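Local coordinates for protein ADP-dependent L-serine kinase SerK (Thermococcus kodakarensis KOD1, PDB 5X0J) that phosphorylates free L-serine with ADP as the phosphate donor, yielding O-phospho-L-serine and AMP in the first step of cysteine biosynthesis, at residues L90-D95 / T223-P228; P60-Y65 / L211-E216; I21-M26 / H72-L77. The protein carries 1 engineered substitution. One frame throughout, in Å; residues are numbered along the deposited sequence.

Interaction 1: L90-D95 / T223-P228. With SEP (phosphoserine), chain C.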
loop_
_atom_site.group_PDB
_atom_site.type_symbol
_atom_site.label_atom_id
_atom_site.label_comp_id
_atom_site.label_asym_id
_atom_site.label_seq_id
_atom_site.Cartn_x
_atom_site.Cartn_y
_atom_site.Cartn_z
ATOM N N LEU A 90 -12.134 11.017 8.312
ATOM C CA LEU A 90 -11.836 12.095 7.372
ATOM C C LEU A 90 -13.015 12.374 6.463
ATOM O O LEU A 90 -13.933 11.562 6.361
ATOM C CB LEU A 90 -10.672 11.685 6.483
ATOM C CG LEU A 90 -9.376 11.325 7.196
ATOM C CD1 LEU A 90 -8.394 10.740 6.190
ATOM C CD2 LEU A 90 -8.787 12.545 7.904
ATOM N N ASP A 91 -12.964 13.514 5.785
ATOM C CA ASP A 91 -13.931 13.879 4.755
ATOM C C ASP A 91 -13.300 13.479 3.419
ATOM O O ASP A 91 -12.457 14.200 2.894
ATOM C CB ASP A 91 -14.199 15.383 4.819
ATOM C CG ASP A 91 -15.140 15.869 3.736
ATOM O OD1 ASP A 91 -15.672 15.033 2.971
ATOM O OD2 ASP A 91 -15.337 17.095 3.640
ATOM N N TYR A 92 -13.702 12.336 2.873
ATOM C CA TYR A 92 -12.982 11.751 1.729
ATOM C C TYR A 92 -12.913 12.660 0.501
ATOM O O TYR A 92 -11.864 12.742 -0.148
ATOM C CB TYR A 92 -13.551 10.381 1.325
ATOM C CG TYR A 92 -12.564 9.585 0.498
ATOM C CD1 TYR A 92 -11.321 9.243 1.021
ATOM C CD2 TYR A 92 -12.854 9.195 -0.803
ATOM C CE1 TYR A 92 -10.399 8.532 0.280
ATOM C CE2 TYR A 92 -11.940 8.476 -1.556
ATOM C CZ TYR A 92 -10.710 8.140 -1.015
ATOM O OH TYR A 92 -9.788 7.435 -1.762
ATOM N N PHE A 93 -13.996 13.365 0.194
ATOM C CA PHE A 93 -14.014 14.219 -1.001
ATOM C C PHE A 93 -13.622 15.676 -0.734
ATOM O O PHE A 93 -13.792 16.537 -1.600
ATOM C CB PHE A 93 -15.341 14.061 -1.751
ATOM C CG PHE A 93 -15.537 12.670 -2.292
ATOM C CD1 PHE A 93 -14.765 12.211 -3.358
ATOM C CD2 PHE A 93 -16.441 11.795 -1.690
ATOM C CE1 PHE A 93 -14.917 10.916 -3.840
ATOM C CE2 PHE A 93 -16.601 10.503 -2.170
ATOM C CZ PHE A 93 -15.841 10.067 -3.242
ATOM N N SER A 94 -13.038 15.927 0.436
ATOM C CA SER A 94 -12.366 17.184 0.725
ATOM C C SER A 94 -11.102 17.306 -0.099
ATOM O O SER A 94 -10.412 16.323 -0.336
ATOM C CB SER A 94 -11.979 17.251 2.207
ATOM O OG SER A 94 -11.141 18.351 2.481
ATOM N N ASP A 95 -10.782 18.535 -0.477
ATOM C CA ASP A 95 -9.530 18.812 -1.155
ATOM C C ASP A 95 -8.317 18.647 -0.246
ATOM O O ASP A 95 -7.197 18.578 -0.744
ATOM C CB ASP A 95 -9.569 20.202 -1.797
ATOM C CG ASP A 95 -10.564 20.281 -2.957
ATOM O OD1 ASP A 95 -10.724 19.279 -3.694
ATOM O OD2 ASP A 95 -11.182 21.348 -3.135
ATOM N N THR A 223 -3.358 2.822 -3.192
ATOM C CA THR A 223 -3.582 4.195 -2.764
ATOM C C THR A 223 -2.519 4.660 -1.768
ATOM O O THR A 223 -2.134 3.925 -0.865
ATOM C CB THR A 223 -4.943 4.356 -2.083
ATOM O OG1 THR A 223 -5.006 3.494 -0.946
ATOM C CG2 THR A 223 -6.076 4.012 -3.026
ATOM N N ARG A 224 -2.040 5.880 -1.974
ATOM C CA ARG A 224 -1.203 6.562 -1.006
ATOM C C ARG A 224 -1.890 7.886 -0.719
ATOM O O ARG A 224 -1.733 8.842 -1.461
ATOM C CB ARG A 224 0.225 6.775 -1.531
ATOM C CG ARG A 224 1.128 7.504 -0.550
ATOM C CD ARG A 224 2.589 7.504 -0.981
ATOM N NE ARG A 224 2.870 8.328 -2.153
ATOM C CZ ARG A 224 3.025 9.652 -2.156
ATOM N NH1 ARG A 224 2.910 10.366 -1.052
ATOM N NH2 ARG A 224 3.292 10.284 -3.299
ATOM N N HIS A 225 -2.679 7.930 0.350
ATOM C CA HIS A 225 -3.420 9.131 0.712
ATOM C C HIS A 225 -2.555 10.094 1.490
ATOM O O HIS A 225 -1.806 9.691 2.372
ATOM C CB HIS A 225 -4.653 8.775 1.535
ATOM C CG HIS A 225 -5.678 7.983 0.784
ATOM N ND1 HIS A 225 -5.682 6.604 0.752
ATOM C CD2 HIS A 225 -6.738 8.380 0.044
ATOM C CE1 HIS A 225 -6.709 6.190 0.031
ATOM N NE2 HIS A 225 -7.359 7.245 -0.420
ATOM N N VAL A 226 -2.725 11.372 1.190
ATOM C CA VAL A 226 -1.923 12.458 1.726
ATOM C C VAL A 226 -2.861 13.505 2.336
ATOM O O VAL A 226 -3.739 14.003 1.620
ATOM C CB VAL A 226 -1.132 13.103 0.560
ATOM C CG1 VAL A 226 -0.510 14.435 0.958
ATOM C CG2 VAL A 226 -0.084 12.128 0.036
ATOM N N LEU A 227 -2.644 13.856 3.598
ATOM C CA LEU A 227 -3.363 14.922 4.284
ATOM C C LEU A 227 -2.388 16.071 4.472
ATOM O O LEU A 227 -1.203 15.925 4.207
ATOM C CB LEU A 227 -3.824 14.433 5.653
ATOM C CG LEU A 227 -4.433 13.033 5.754
ATOM C CD1 LEU A 227 -4.780 12.726 7.202
ATOM C CD2 LEU A 227 -5.655 12.914 4.872
ATOM N N PRO A 228 -2.854 17.223 4.976
ATOM C CA PRO A 228 -1.918 18.314 5.277
ATOM C C PRO A 228 -0.963 18.049 6.454
ATOM O O PRO A 228 -0.081 18.860 6.715
ATOM C CB PRO A 228 -2.856 19.490 5.599
ATOM C CG PRO A 228 -4.169 19.109 4.977
ATOM C CD PRO A 228 -4.252 17.644 5.177
HETATM N N SEP C . -4.086 3.053 1.720
HETATM C CA SEP C . -2.737 3.270 2.328
HETATM C CB SEP C . -1.758 2.247 1.749
HETATM O OG SEP C . -2.244 0.934 2.021
HETATM C C SEP C . -2.290 4.693 2.118
HETATM O O SEP C . -1.086 4.992 2.242
HETATM O OXT SEP C . -3.111 5.583 1.824
HETATM P P SEP C . -2.249 0.340 3.530
HETATM O O1P SEP C . -1.099 1.037 4.241
HETATM O O2P SEP C . -2.025 -1.118 3.285
HETATM O O3P SEP C . -3.616 0.662 4.077
#

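Interaction 2: P60-Y65 / L211-E216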
loop_
_atom_site.group_PDB
_atom_site.type_symbol
_atom_site.label_atom_id
_atom_site.label_comp_id
_atom_site.label_asym_id
_atom_site.label_seq_id
_atom_site.Cartn_x
_atom_site.Cartn_y
_atom_site.Cartn_z
ATOM N N PRO A 60 -20.500 6.563 1.291
ATOM C CA PRO A 60 -21.832 7.063 0.939
ATOM C C PRO A 60 -22.853 5.938 0.838
ATOM O O PRO A 60 -22.598 4.930 0.175
ATOM C CB PRO A 60 -21.618 7.718 -0.430
ATOM C CG PRO A 60 -20.180 8.071 -0.465
ATOM C CD PRO A 60 -19.483 7.004 0.322
ATOM N N GLY A 61 -23.975 6.097 1.537
ATOM C CA GLY A 61 -25.073 5.135 1.502
ATOM C C GLY A 61 -25.007 3.976 2.485
ATOM O O GLY A 61 -26.002 3.289 2.665
ATOM N N GLU A 62 -23.854 3.753 3.126
ATOM C CA GLU A 62 -23.645 2.590 4.002
ATOM C C GLU A 62 -23.238 3.030 5.397
ATOM O O GLU A 62 -22.539 4.031 5.546
ATOM C CB GLU A 62 -22.526 1.698 3.451
ATOM C CG GLU A 62 -22.827 1.024 2.127
ATOM C CD GLU A 62 -21.633 0.258 1.572
ATOM O OE1 GLU A 62 -21.330 0.424 0.373
ATOM O OE2 GLU A 62 -20.988 -0.509 2.328
ATOM N N ASP A 63 -23.637 2.257 6.408
ATOM C CA ASP A 63 -23.143 2.436 7.778
ATOM C C ASP A 63 -21.807 1.703 7.935
ATOM O O ASP A 63 -21.663 0.799 8.758
ATOM C CB ASP A 63 -24.168 1.933 8.805
ATOM C CG ASP A 63 -25.478 2.706 8.755
ATOM N N MET A 64 -20.840 2.127 7.122
ATOM C CA MET A 64 -19.498 1.540 7.061
ATOM C C MET A 64 -18.508 2.653 6.775
ATOM O O MET A 64 -18.877 3.676 6.187
ATOM C CB MET A 64 -19.380 0.524 5.923
ATOM C CG MET A 64 -20.229 -0.733 6.049
ATOM S SD MET A 64 -19.714 -1.822 7.389
ATOM C CE MET A 64 -18.146 -2.462 6.803
ATOM N N TYR A 65 -17.255 2.417 7.151
ATOM C CA TYR A 65 -16.155 3.332 6.900
ATOM C C TYR A 65 -15.159 2.687 5.959
ATOM O O TYR A 65 -14.714 1.569 6.201
ATOM C CB TYR A 65 -15.475 3.681 8.221
ATOM C CG TYR A 65 -16.322 4.581 9.077
ATOM C CD1 TYR A 65 -16.340 5.954 8.856
ATOM C CD2 TYR A 65 -17.144 4.058 10.072
ATOM C CE1 TYR A 65 -17.134 6.794 9.616
ATOM C CE2 TYR A 65 -17.946 4.896 10.840
ATOM C CZ TYR A 65 -17.937 6.263 10.595
ATOM O OH TYR A 65 -18.721 7.114 11.356
ATOM N N LEU A 211 -14.924 1.632 -6.693
ATOM C CA LEU A 211 -14.459 0.244 -6.541
ATOM C C LEU A 211 -14.944 -0.380 -5.231
ATOM O O LEU A 211 -15.390 -1.529 -5.203
ATOM C CB LEU A 211 -12.923 0.166 -6.608
ATOM C CG LEU A 211 -12.354 -1.187 -7.048
ATOM C CD1 LEU A 211 -12.499 -1.377 -8.549
ATOM C CD2 LEU A 211 -10.897 -1.352 -6.644
ATOM N N VAL A 212 -14.849 0.384 -4.149
ATOM C CA VAL A 212 -15.332 -0.063 -2.839
ATOM C C VAL A 212 -16.832 -0.361 -2.860
ATOM O O VAL A 212 -17.262 -1.356 -2.278
ATOM C CB VAL A 212 -15.020 0.989 -1.754
ATOM C CG1 VAL A 212 -15.726 0.677 -0.440
ATOM C CG2 VAL A 212 -13.521 1.079 -1.545
ATOM N N LYS A 213 -17.605 0.490 -3.535
ATOM C CA LYS A 213 -19.059 0.295 -3.660
ATOM C C LYS A 213 -19.417 -0.959 -4.468
ATOM O O LYS A 213 -20.451 -1.580 -4.209
ATOM C CB LYS A 213 -19.723 1.525 -4.299
ATOM C CG LYS A 213 -19.669 2.811 -3.479
ATOM C CD LYS A 213 -20.430 2.758 -2.168
ATOM C CE LYS A 213 -21.935 2.712 -2.370
ATOM N NZ LYS A 213 -22.599 2.364 -1.091
ATOM N N ARG A 214 -18.582 -1.330 -5.440
ATOM C CA ARG A 214 -18.757 -2.584 -6.193
ATOM C C ARG A 214 -18.279 -3.843 -5.443
ATOM O O ARG A 214 -18.425 -4.955 -5.957
ATOM C CB ARG A 214 -18.054 -2.500 -7.554
ATOM C CG ARG A 214 -18.590 -1.411 -8.472
ATOM N N GLY A 215 -17.710 -3.675 -4.248
ATOM C CA GLY A 215 -17.194 -4.785 -3.448
ATOM C C GLY A 215 -15.881 -5.367 -3.955
ATOM O O GLY A 215 -15.551 -6.510 -3.639
ATOM N N GLU A 216 -15.140 -4.586 -4.744
ATOM C CA GLU A 216 -13.855 -5.009 -5.294
ATOM C C GLU A 216 -12.721 -4.436 -4.446
ATOM O O GLU A 216 -12.932 -3.542 -3.618
ATOM C CB GLU A 216 -13.721 -4.522 -6.738
#

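Interaction 3: I21-M26 / H72-L77. With AMP (adenosine monophosphate), chain B.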
loop_
_atom_site.group_PDB
_atom_site.type_symbol
_atom_site.label_atom_id
_atom_site.label_comp_id
_atom_site.label_asym_id
_atom_site.label_seq_id
_atom_site.Cartn_x
_atom_site.Cartn_y
_atom_site.Cartn_z
ATOM N N ILE A 21 -13.335 2.946 16.656
ATOM C CA ILE A 21 -14.330 2.480 15.693
ATOM C C ILE A 21 -14.192 0.968 15.611
ATOM O O ILE A 21 -13.081 0.426 15.628
ATOM C CB ILE A 21 -14.128 3.137 14.303
ATOM C CG1 ILE A 21 -14.316 4.660 14.378
ATOM C CG2 ILE A 21 -15.073 2.548 13.265
ATOM C CD1 ILE A 21 -15.730 5.132 14.672
ATOM N N GLU A 22 -15.329 0.284 15.538
ATOM C CA GLU A 22 -15.329 -1.171 15.472
ATOM C C GLU A 22 -14.747 -1.658 14.146
ATOM O O GLU A 22 -15.085 -1.132 13.090
ATOM C CB GLU A 22 -16.750 -1.711 15.674
ATOM C CG GLU A 22 -17.272 -1.478 17.081
ATOM C CD GLU A 22 -18.677 -2.008 17.310
ATOM O OE2 GLU A 22 -19.122 -2.000 18.482
ATOM N N LEU A 23 -13.883 -2.664 14.225
ATOM C CA LEU A 23 -13.217 -3.231 13.042
ATOM C C LEU A 23 -14.238 -3.761 12.020
ATOM O O LEU A 23 -14.010 -3.663 10.824
ATOM C CB LEU A 23 -12.221 -4.333 13.435
ATOM C CG LEU A 23 -11.048 -3.889 14.335
ATOM C CD1 LEU A 23 -10.333 -5.079 14.948
ATOM C CD2 LEU A 23 -10.039 -3.009 13.601
ATOM N N ASP A 24 -15.363 -4.291 12.493
ATOM C CA ASP A 24 -16.392 -4.802 11.575
ATOM C C ASP A 24 -17.216 -3.716 10.866
ATOM O O ASP A 24 -18.070 -4.054 10.039
ATOM C CB ASP A 24 -17.305 -5.841 12.275
ATOM C CG ASP A 24 -18.277 -5.226 13.290
ATOM O OD1 ASP A 24 -18.316 -3.994 13.463
ATOM O OD2 ASP A 24 -19.049 -5.994 13.908
ATOM N N LYS A 25 -16.990 -2.437 11.192
ATOM C CA LYS A 25 -17.571 -1.322 10.437
ATOM C C LYS A 25 -16.605 -0.762 9.387
ATOM O O LYS A 25 -16.901 0.253 8.757
ATOM C CB LYS A 25 -18.011 -0.199 11.385
ATOM C CG LYS A 25 -19.018 -0.623 12.451
ATOM C CD LYS A 25 -20.320 -1.122 11.850
ATOM C CE LYS A 25 -21.317 -1.528 12.921
ATOM N NZ LYS A 25 -21.733 -0.398 13.800
ATOM N N MET A 26 -15.456 -1.417 9.201
ATOM C CA MET A 26 -14.413 -0.921 8.300
ATOM C C MET A 26 -14.339 -1.775 7.043
ATOM O O MET A 26 -14.312 -3.004 7.125
ATOM C CB MET A 26 -13.070 -0.937 9.007
ATOM C CG MET A 26 -13.055 -0.160 10.308
ATOM S SD MET A 26 -11.403 -0.186 11.012
ATOM C CE MET A 26 -11.675 0.758 12.512
ATOM N N HIS A 72 -3.445 -3.257 7.075
ATOM C CA HIS A 72 -2.682 -4.266 7.810
ATOM C C HIS A 72 -2.970 -4.202 9.295
ATOM O O HIS A 72 -3.137 -5.243 9.942
ATOM C CB HIS A 72 -1.198 -4.134 7.470
ATOM C CG HIS A 72 -0.922 -4.338 6.013
ATOM N ND1 HIS A 72 -1.122 -3.355 5.070
ATOM C CD2 HIS A 72 -0.549 -5.441 5.328
ATOM C CE1 HIS A 72 -0.832 -3.826 3.875
ATOM N NE2 HIS A 72 -0.476 -5.086 4.010
ATOM N N ARG A 73 -3.077 -2.989 9.826
ATOM C CA ARG A 73 -3.549 -2.835 11.202
ATOM C C ARG A 73 -4.929 -3.496 11.370
ATOM O O ARG A 73 -5.168 -4.247 12.335
ATOM C CB ARG A 73 -3.614 -1.371 11.614
ATOM C CG ARG A 73 -2.278 -0.798 12.057
ATOM C CD ARG A 73 -2.277 0.714 12.064
ATOM N NE ARG A 73 -2.225 1.260 10.704
ATOM C CZ ARG A 73 -2.409 2.539 10.386
ATOM N NH1 ARG A 73 -2.662 3.453 11.329
ATOM N NH2 ARG A 73 -2.317 2.922 9.118
ATOM N N TRP A 74 -5.831 -3.225 10.430
ATOM C CA TRP A 74 -7.199 -3.779 10.506
ATOM C C TRP A 74 -7.181 -5.306 10.449
ATOM O O TRP A 74 -7.755 -5.976 11.313
ATOM C CB TRP A 74 -8.055 -3.179 9.385
ATOM C CG TRP A 74 -9.385 -3.834 9.148
ATOM C CD1 TRP A 74 -10.539 -3.652 9.869
ATOM C CD2 TRP A 74 -9.705 -4.747 8.094
ATOM N NE1 TRP A 74 -11.553 -4.397 9.323
ATOM C CE2 TRP A 74 -11.075 -5.074 8.230
ATOM C CE3 TRP A 74 -8.971 -5.305 7.028
ATOM C CZ2 TRP A 74 -11.722 -5.972 7.356
ATOM C CZ3 TRP A 74 -9.611 -6.178 6.154
ATOM C CH2 TRP A 74 -10.976 -6.507 6.330
ATOM N N ALA A 75 -6.488 -5.864 9.464
ATOM C CA ALA A 75 -6.406 -7.319 9.326
ATOM C C ALA A 75 -5.680 -7.962 10.506
ATOM O O ALA A 75 -6.089 -9.015 11.000
ATOM C CB ALA A 75 -5.709 -7.696 8.030
ATOM N N GLY A 76 -4.590 -7.336 10.955
ATOM C CA GLY A 76 -3.826 -7.860 12.078
ATOM C C GLY A 76 -4.586 -7.839 13.393
ATOM O O GLY A 76 -4.592 -8.829 14.133
ATOM N N LEU A 77 -5.244 -6.722 13.680
ATOM C CA LEU A 77 -6.110 -6.644 14.863
ATOM C C LEU A 77 -7.247 -7.662 14.814
ATOM O O LEU A 77 -7.548 -8.290 15.835
ATOM C CB LEU A 77 -6.661 -5.232 15.043
ATOM C CG LEU A 77 -5.642 -4.177 15.494
ATOM C CD1 LEU A 77 -6.345 -2.833 15.506
ATOM C CD2 LEU A 77 -5.040 -4.486 16.851
HETATM P P AMP B . -1.321 -0.332 7.426
HETATM O O1P AMP B . -1.967 -0.685 8.755
HETATM O O2P AMP B . -1.907 -1.109 6.264
HETATM O O3P AMP B . -1.258 1.157 7.216
HETATM O "O5'" AMP B . 0.199 -0.852 7.506
HETATM C "C5'" AMP B . 0.855 -1.132 8.739
HETATM C "C4'" AMP B . 0.987 0.138 9.561
HETATM O "O4'" AMP B . 1.171 -0.207 10.920
HETATM C "C3'" AMP B . 2.204 1.040 9.259
HETATM O "O3'" AMP B . 1.747 2.376 9.063
HETATM C "C2'" AMP B . 3.112 1.004 10.488
HETATM O "O2'" AMP B . 3.797 2.230 10.734
HETATM C "C1'" AMP B . 2.056 0.702 11.513
HETATM N N9 AMP B . 2.503 0.155 12.810
HETATM C C8 AMP B . 3.595 -0.583 13.086
HETATM N N7 AMP B . 3.635 -0.919 14.398
HETATM C C5 AMP B . 2.541 -0.391 14.961
HETATM C C6 AMP B . 1.967 -0.355 16.317
HETATM N N6 AMP B . 2.600 -0.981 17.333
HETATM N N1 AMP B . 0.802 0.315 16.479
HETATM C C2 AMP B . 0.158 0.942 15.468
HETATM N N3 AMP B . 0.634 0.955 14.212
HETATM C C4 AMP B . 1.793 0.318 13.917
#

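Interaction 1: L90-D95 / T223-P228
Tyr92 and His225 meet through a hydrogen bond between Tyr92 OH and His225 NE2, 2.8 Å long; either atom could be the donor. The two rings meet edge on without stacking, with centroids 5.5 Å apart and planes inclined at 59°. With CG of Tyr92 anti to the backbone N (chi1 -161°), the ring swings out of the turn Asp91-Ser94 and carries its hydroxyl across to the imidazole.

The substrate-side bonds start from the other nitrogen of that imidazole. His225 ND1 donates to the phosphoserine carboxylate oxygen OXT at 3.0 Å, and His225 N reaches the same OXT at 2.8 Å along a nearly straight line (173°). One carboxylate oxygen is thus gripped by two N-H groups of a single residue, which fixes the imidazole's rotation between tyrosine and ligand and makes Tyr92 a second-shell residue of the phosphoserine site. Thr223 holds the other end of the amino acid: the phosphoserine N donates to Thr223 OG1 at 2.9 Å, while its bond to Thr223 O is weak.

The apolar part of the contact is the pair Leu90 and Leu227, whose methyl ends meet, CD1 of Leu90 lying 3.7 Å from CD2 of Leu227.

Around this junction, strand 224-226 pairs antiparallel with strand 98-107 through Arg224 and Val226, and the phosphoserine is also held by Trp102 of that strand. Helix 205-213 packs Val208 and Met209 against the Tyr92 ring. From strand 54-58, Leu55 touches both leucines and Ala57 touches Tyr92, so Tyr92 and Leu90 link the N-terminal sheet to strand 224-226 of the antiparallel sheet, while the turn stays largely at the surface.

Interaction 2: P60-Y65 / L211-E216
Glu62 and Lys213 approach from opposite directions and meet at their charged ends, where Lys213 NZ donates to Glu62 OE1 at 2.7 Å in a salt bridge. The oxygen offers its anti lone pair, the one turned away from OE2. The glutamate chain is extended beyond CG, whereas the lysine folds at chi2 and chi3 (-65° and -70°), a doubly bent course that carries its ammonium from the flank of the helix to the loop.

The same ammonium finds a second acceptor in the loop backbone: Lys213 NZ lies 2.9 Å from Pro60 O, nearly in line with the carbonyl bond (166°). NZ therefore bridges a side chain and a main-chain oxygen two residues apart, so one ammonium holds two points of the loop, at Pro60 and Glu62. Glu62 OE2 is engaged by Lys27 in a further salt bridge, so the carboxylate sits between two lysines, which would favour its ionised form.

Lys213 lies in the last turn of helix 205-213, which ends at Gly215 in a Schellman motif: Glu216 N bonds to Leu211 O and Gly215 N to Val212 O. This is a surface salt bridge joining a helix C-terminus to the hairpin loop between antiparallel strands 54-58 and 65-67 of the ParB-like domain.

Interaction 3: I21-M26 / H72-L77
The short 3-10 turn 23-25, which follows strand 19-22, lies against helix 71-80, with the backbones closest at Leu23 and Trp74, whose CA atoms are 6.6 Å apart. Trp74 bridges the gap. Its CG is anti to the backbone N (chi1 168°), which sends the indole out from the helix so that NE1 donates to Leu23 O at 3.0 Å. The acceptor lies close to the indole plane, but the donor stands above the carbonyl plane, 36° out of it, and the N-H...O angle is 150°. Met26 N reaches the same oxygen from the opposite face, so Leu23 O accepts two bonds.

Apolar contacts flank this bond. Leu23 runs alongside the indole in the opposite sense, its CD2 3.8 Å from Trp74 CD1, while its other branch, CD1, lies 3.7 Å from Leu77 CB. Met26 supplies a Met-aromatic contact: its SD sits obliquely to the five-membered ring, 3.8 Å from Trp74 CD1. Met54 of strand 54-58 touches both Met26 and Trp74.

The residues just before Trp74 in the helix hold AMP. His72 N and ND1 both donate to O2P; Arg73 N and NE share O1P, and Arg73 NH2 reaches O3P at 2.8 Å. All three terminal phosphate oxygens are thus engaged from the helix's first turn, whose dipole would be expected to add to the attraction.

Chemically, the helix is two-sided: backbone N-H groups, the His72 imidazole and the Arg73 guanidinium hold the phosphate, while an indole bond within a hydrophobic interface anchors the helix to the turn that joins the two outermost strands of the sheet.

How the interactions relate
From the N terminus, segment 21-26 leaves edge strand 19-22 and is joined by interaction 3 to helix 71-80, closing a loop of 45 residues within the ParB-like part. Interaction 2 opens inside that loop, at 60-65, and closes far along the chain on helix 205-213, so the two cross; they also touch, Tyr65 N lying 2.7 Å from Lys25 O. Interaction 1 opens after interaction 3 has closed and ends at strand 224-226, crossing interaction 2, whose centre is about 17 Å from its own. Interactions 1 and 2 thus bring the late helix and strand back onto the N-terminal sheet, while interactions 1 and 3 include residues that bind phosphoserine and AMP.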